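Local structure of FAD:protein FMN transferase (Vibrio cholerae, 6NXI) at residues A[59-62]-A[63-66]. The protein probably transfers the FMN moiety of FAD onto a threonine hydroxyl of a target flavoprotein, using magnesium. Sequence-based numbering, arbitrary orientation.
Sequences LSRF and NQHT
The Asn63 amide lies with one face over the Leu59 carbonyl oxygen, which sits almost straight above CG of Asn63, 3.4 Å from it. Beside this, ND2 of Asn63 passes 4.0 Å from Leu59 CG. One residue on, the Gln64 amide covers Ser60 O with a face in turn, less squarely, CD of Gln64 being 3.3 Å from that oxygen. Neither amide nitrogen is hydrogen-bonded to the carbonyl it covers, the angle being poor. The Phe62 ring is inclined at 45° to the Asn63 amide and makes a cation-pi contact with Lys144, which also bonds to the Phe62 carbonyl. The imidazole of His65 meets the Phe71 ring with planes at about 55°.

OD1 of Asn63 accepts from the backbone N of Val151, and ND2 gives a hydrogen to a water, which in turn donates to Ser60 OG at 2.7 Å from the water oxygen. Ser60 OG is also bonded to the Arg54 carbonyl. In Gln64, chi1 of -65° sets CG beside the backbone N, and the extended chain runs back along the helix past Ser60 O to bond through NE2 to the Lys55 carbonyl. The side chain of Leu59 lies about 7 Å from the bound FAD.

Two helical bonds hold the backbone, Asn63 N to Leu59 O at 2.9 Å and Gln64 N to Ser60 O. His65 N also bonds to Phe62 O, three residues back, at 3.1 Å, the donor standing above the carbonyl plane. This is the C-terminal end of helix 58-64, where His65 leaves helical geometry. The water joins Ser60 and Asn63 across the turn, while Asn63 OD1, Gln64 NE2 and His65 NE2, the last bonded to the Glu69 carbonyl, make the outside links. Lys144 also bonds to the His65 carbonyl, so its ammonium probably offsets the negative end of the helix dipole.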
loop_
_atom_site.group_PDB
_atom_site.type_symbol
_atom_site.label_atom_id
_atom_site.label_comp_id
_atom_site.label_asym_id
_atom_site.label_seq_id
_atom_site.Cartn_x
_atom_site.Cartn_y
_atom_site.Cartn_z
ATOM N N LEU A 59 -12.375 -5.091 10.637
ATOM C CA LEU A 59 -11.301 -6.069 10.395
ATOM C C LEU A 59 -10.830 -6.651 11.720
ATOM O O LEU A 59 -10.547 -7.858 11.746
ATOM C CB LEU A 59 -10.143 -5.378 9.685
ATOM C CG LEU A 59 -8.928 -6.261 9.452
ATOM C CD1 LEU A 59 -9.236 -7.343 8.469
ATOM C CD2 LEU A 59 -7.762 -5.391 8.952
ATOM N N SER A 60 -10.734 -5.856 12.781
ATOM C CA SER A 60 -10.243 -6.418 14.075
ATOM C C SER A 60 -11.312 -7.360 14.614
ATOM O O SER A 60 -10.967 -8.423 15.120
ATOM C CB SER A 60 -9.895 -5.364 15.041
ATOM O OG SER A 60 -8.732 -4.671 14.568
ATOM N N ARG A 61 -12.578 -6.992 14.453
ATOM C CA ARG A 61 -13.651 -7.918 14.905
ATOM C C ARG A 61 -13.563 -9.226 14.110
ATOM O O ARG A 61 -13.843 -10.301 14.728
ATOM C CB ARG A 61 -14.999 -7.205 14.843
ATOM C CG ARG A 61 -15.058 -6.085 15.870
ATOM C CD ARG A 61 -16.421 -5.471 15.944
ATOM N NE ARG A 61 -16.531 -4.321 15.077
ATOM C CZ ARG A 61 -17.256 -4.246 13.946
ATOM N NH1 ARG A 61 -17.945 -5.284 13.479
ATOM N NH2 ARG A 61 -17.244 -3.117 13.277
ATOM N N PHE A 62 -13.207 -9.209 12.827
ATOM C CA PHE A 62 -12.986 -10.461 12.060
ATOM C C PHE A 62 -11.794 -11.224 12.650
ATOM O O PHE A 62 -11.855 -12.450 12.766
ATOM C CB PHE A 62 -12.800 -10.214 10.574
ATOM C CG PHE A 62 -12.564 -11.469 9.783
ATOM C CD1 PHE A 62 -13.526 -12.475 9.752
ATOM C CD2 PHE A 62 -11.377 -11.679 9.112
ATOM C CE1 PHE A 62 -13.318 -13.627 9.015
ATOM C CE2 PHE A 62 -11.174 -12.840 8.385
ATOM C CZ PHE A 62 -12.152 -13.809 8.323
ATOM N N ASN A 63 -10.709 -10.518 12.949
ATOM C CA ASN A 63 -9.508 -11.151 13.554
ATOM C C ASN A 63 -9.914 -11.774 14.890
ATOM O O ASN A 63 -9.346 -12.845 15.205
ATOM C CB ASN A 63 -8.353 -10.153 13.645
ATOM C CG ASN A 63 -7.846 -9.796 12.264
ATOM O OD1 ASN A 63 -8.052 -10.550 11.312
ATOM N ND2 ASN A 63 -7.192 -8.639 12.146
ATOM N N GLN A 64 -10.820 -11.152 15.645
ATOM C CA GLN A 64 -11.271 -11.668 16.974
ATOM C C GLN A 64 -12.266 -12.817 16.811
ATOM O O GLN A 64 -12.421 -13.602 17.778
ATOM C CB GLN A 64 -11.843 -10.541 17.824
ATOM C CG GLN A 64 -10.789 -9.511 18.172
ATOM C CD GLN A 64 -11.386 -8.152 18.404
ATOM O OE1 GLN A 64 -12.564 -8.046 18.746
ATOM N NE2 GLN A 64 -10.590 -7.108 18.196
ATOM N N HIS A 65 -12.871 -12.958 15.639
ATOM C CA HIS A 65 -13.886 -14.012 15.336
ATOM C C HIS A 65 -13.206 -15.394 15.281
ATOM O O HIS A 65 -12.152 -15.495 14.666
ATOM C CB HIS A 65 -14.570 -13.580 14.042
ATOM C CG HIS A 65 -15.631 -14.495 13.546
ATOM N ND1 HIS A 65 -16.878 -14.522 14.127
ATOM C CD2 HIS A 65 -15.666 -15.340 12.488
ATOM C CE1 HIS A 65 -17.639 -15.360 13.460
ATOM N NE2 HIS A 65 -16.932 -15.899 12.466
ATOM N N THR A 66 -13.774 -16.458 15.880
ATOM C CA THR A 66 -13.071 -17.777 15.978
ATOM C C THR A 66 -13.722 -18.868 15.105
ATOM O O THR A 66 -12.957 -19.701 14.555
ATOM C CB THR A 66 -12.861 -18.137 17.448
ATOM O OG1 THR A 66 -14.104 -18.054 18.141
ATOM C CG2 THR A 66 -11.858 -17.213 18.099
HETATM O O HOH W 1 -6.822 -6.637 14.514
#